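Local coordinates for type II secretion system protein H (Vibrio cholerae, PDB 4DQ9) that forms part of the pseudopilus tip complex, which is critical for recognising and binding substrates of type II secretion, such as proteases and toxins, at residues Gln54-Gln57 against Asn58-Thr62. Residues are numbered along the deposited sequence; the frame is centred on the assembly and turned at random.
Sequences QKWQ and NDKMT. With NA (sodium ion), chain D.
An Asx turn that begins at Asn58, whose side-chain amide stacks on the indole of Trp56, shapes the short loop that interrupts strand 54-66 of this minor pseudopilin. This strand forms a hairpin with strand 41-48 at the edge of an antiparallel sheet. Asn58 OD1 takes two backbone donors. Lys60 N lies 2.7 Å from Asn58 OD1 and closes the Asx turn. Met61 N, 2.8 Å from the same Asn58 OD1, extends it to an Asx motif. Both donors are tilted somewhat from the carbonyl plane. Asn58 ND2 donates back to Trp56 O at 2.9 Å. It also donates forward to Met61 O, 3.0 Å from Asn58 ND2. These four bonds fix the rotation of the amide. CG of Asn58 sits between its backbone N and carbonyl carbon (chi1 71°), which places the amide over the indole with OD1 facing Lys60 N and Met61 N. The amide plane is 14° from that of the ring. Asn58 CB makes a CH-pi contact with the six-membered ring, 3.6 Å from the Trp56 ring centroid. Trp56 is buried against Leu19 and Leu20 of helix 2-27 and meets Phe31 edge-to-face. Lys60 CD approaches the indole obliquely, and Lys60 NZ forms a salt bridge with Glu23 of that helix. At the start of the strand, Gln54 OE1 binds a sodium ion at 2.7 Å, with Glu110 and a water as further ligands. Close to the plane of the indole, the methyl CE of Met61 meets the ring edge, 4.2 Å from Trp56 CE3.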
ATOM      1  N   GLN A  54       6.225  -4.842   4.824  1.00 16.89           N
ATOM      2  CA  GLN A  54       7.417  -5.093   5.623  1.00 17.11           C
ATOM      3  C   GLN A  54       8.575  -5.331   4.718  1.00 14.59           C
ATOM      4  O   GLN A  54       8.388  -5.788   3.590  1.00 17.59           O
ATOM      5  CB  GLN A  54       7.228  -6.258   6.643  1.00 19.92           C
ATOM      6  CG  GLN A  54       6.116  -6.022   7.672  1.00 23.02           C
ATOM      7  CD  GLN A  54       6.442  -4.934   8.727  1.00 28.41           C
ATOM      8  OE1 GLN A  54       7.613  -4.664   9.048  1.00 29.84           O
ATOM      9  NE2 GLN A  54       5.406  -4.317   9.277  1.00 33.06           N
ATOM     10  N   LYS A  55       9.799  -5.079   5.196  1.00 16.55           N
ATOM     11  CA  LYS A  55      10.937  -5.484   4.383  1.00 16.48           C
ATOM     12  C   LYS A  55      10.916  -7.017   4.085  1.00 16.99           C
ATOM     13  O   LYS A  55      10.598  -7.847   4.965  1.00 18.83           O
ATOM     14  CB  LYS A  55      12.270  -5.095   5.050  1.00 18.83           C
ATOM     15  CG  LYS A  55      12.494  -3.652   5.281  1.00 21.00           C
ATOM     16  CD  LYS A  55      13.849  -3.472   5.999  1.00 23.73           C
ATOM     17  CE  LYS A  55      14.070  -2.030   6.276  1.00 31.78           C
ATOM     18  NZ  LYS A  55      15.300  -1.973   7.143  1.00 35.26           N
ATOM     19  N   TRP A  56      11.198  -7.411   2.865  1.00 16.40           N
ATOM     20  CA  TRP A  56      11.076  -8.856   2.509  1.00 17.33           C
ATOM     21  C   TRP A  56      12.300  -9.595   3.022  1.00 20.32           C
ATOM     22  O   TRP A  56      13.355  -9.538   2.377  1.00 20.84           O
ATOM     23  CB  TRP A  56      10.895  -9.006   0.995  1.00 18.41           C
ATOM     24  CG  TRP A  56      10.724 -10.386   0.527  1.00 18.83           C
ATOM     25  CD1 TRP A  56      10.044 -11.387   1.177  1.00 19.92           C
ATOM     26  CD2 TRP A  56      11.290 -11.005  -0.652  1.00 18.46           C
ATOM     27  NE1 TRP A  56      10.155 -12.565   0.488  1.00 19.99           N
ATOM     28  CE2 TRP A  56      10.886 -12.352  -0.651  1.00 18.78           C
ATOM     29  CE3 TRP A  56      12.083 -10.553  -1.712  1.00 19.02           C
ATOM     30  CZ2 TRP A  56      11.235 -13.232  -1.678  1.00 18.86           C
ATOM     31  CZ3 TRP A  56      12.435 -11.466  -2.721  1.00 22.02           C
ATOM     32  CH2 TRP A  56      12.010 -12.765  -2.686  1.00 21.26           C
ATOM     33  N   GLN A  57      12.118 -10.429   4.039  1.00 22.07           N
ATOM     34  CA  GLN A  57      13.292 -11.230   4.498  1.00 24.32           C
ATOM     35  C   GLN A  57      13.289 -12.515   3.730  1.00 22.80           C
ATOM     36  O   GLN A  57      12.285 -13.200   3.623  1.00 23.75           O
ATOM     37  CB  GLN A  57      13.345 -11.368   6.021  1.00 26.98           C
ATOM     38  CG  GLN A  57      13.326  -9.982   6.591  1.00 33.88           C
ATOM     39  CD  GLN A  57      13.910  -9.854   7.936  1.00 38.46           C
ATOM     40  OE1 GLN A  57      15.006 -10.403   8.219  1.00 45.04           O
ATOM     41  NE2 GLN A  57      13.203  -9.099   8.816  1.00 42.18           N
ATOM     42  N   ASN A  58      14.403 -12.785   3.040  1.00 20.98           N
ATOM     43  CA  ASN A  58      14.384 -13.848   2.092  1.00 20.29           C
ATOM     44  C   ASN A  58      15.786 -14.346   1.877  1.00 21.21           C
ATOM     45  O   ASN A  58      16.736 -13.662   2.283  1.00 20.37           O
ATOM     46  CB  ASN A  58      13.775 -13.389   0.800  1.00 19.84           C
ATOM     47  CG  ASN A  58      14.696 -12.425   0.052  1.00 20.81           C
ATOM     48  OD1 ASN A  58      15.485 -12.864  -0.786  1.00 20.41           O
ATOM     49  ND2 ASN A  58      14.675 -11.144   0.410  1.00 19.86           N
ATOM     50  N   ASP A  59      15.905 -15.464   1.187  1.00 19.89           N
ATOM     51  CA  ASP A  59      17.196 -16.088   0.940  1.00 21.59           C
ATOM     52  C   ASP A  59      17.691 -15.895  -0.471  1.00 21.46           C
ATOM     53  O   ASP A  59      18.505 -16.695  -0.926  1.00 24.28           O
ATOM     54  CB  ASP A  59      17.223 -17.618   1.318  1.00 23.27           C
ATOM     55  CG  ASP A  59      16.375 -18.504   0.359  1.00 27.70           C
ATOM     56  OD1 ASP A  59      15.612 -18.001  -0.489  1.00 23.52           O
ATOM     57  OD2 ASP A  59      16.477 -19.757   0.456  1.00 33.08           O
ATOM     58  N   LYS A  60      17.192 -14.897  -1.200  1.00 20.22           N
ATOM     59  CA  LYS A  60      17.559 -14.646  -2.612  1.00 20.63           C
ATOM     60  C   LYS A  60      18.308 -13.350  -2.805  1.00 21.23           C
ATOM     61  O   LYS A  60      19.235 -13.300  -3.630  1.00 22.66           O
ATOM     62  CB  LYS A  60      16.284 -14.601  -3.537  1.00 22.57           C
ATOM     63  CG  LYS A  60      15.638 -16.001  -3.455  1.00 23.65           C
ATOM     64  CD  LYS A  60      14.369 -16.092  -4.341  1.00 26.64           C
ATOM     65  CE  LYS A  60      14.044 -17.582  -4.556  1.00 29.05           C
ATOM     66  NZ  LYS A  60      12.841 -17.649  -5.526  1.00 33.21           N
ATOM     67  N   MET A  61      18.000 -12.343  -2.002  1.00 19.18           N
ATOM     68  CA  MET A  61      18.546 -10.967  -2.161  1.00 19.12           C
ATOM     69  C   MET A  61      18.419 -10.154  -0.883  1.00 17.79           C
ATOM     70  O   MET A  61      17.476 -10.305  -0.165  1.00 17.91           O
ATOM     71  CB  MET A  61      17.931 -10.276  -3.313  1.00 17.85           C
ATOM     72  CG  MET A  61      16.438  -9.887  -3.141  1.00 18.72           C
ATOM     73  SD  MET A  61      15.886  -9.012  -4.610  1.00 26.12           S
ATOM     74  CE  MET A  61      14.661  -7.939  -3.837  1.00 22.27           C
ATOM     75  N   THR A  62      19.355  -9.233  -0.634  1.00 17.32           N
ATOM     76  CA  THR A  62      19.145  -8.245   0.388  1.00 17.12           C
ATOM     77  C   THR A  62      17.944  -7.376   0.035  1.00 17.47           C
ATOM     78  O   THR A  62      17.591  -7.229  -1.140  1.00 17.37           O
ATOM     79  CB  THR A  62      20.357  -7.318   0.534  1.00 19.48           C
ATOM     80  OG1 THR A  62      20.678  -6.765  -0.731  1.00 17.88           O
ATOM     81  CG2 THR A  62      21.572  -8.112   1.028  1.00 21.13           C
TER
HETATM   82 NA    NA D 202       9.990  -4.082   7.833  1.00 28.41          NA
HETATM   83  O   HOH W   1      11.885  -5.610   9.185  1.00 30.62           O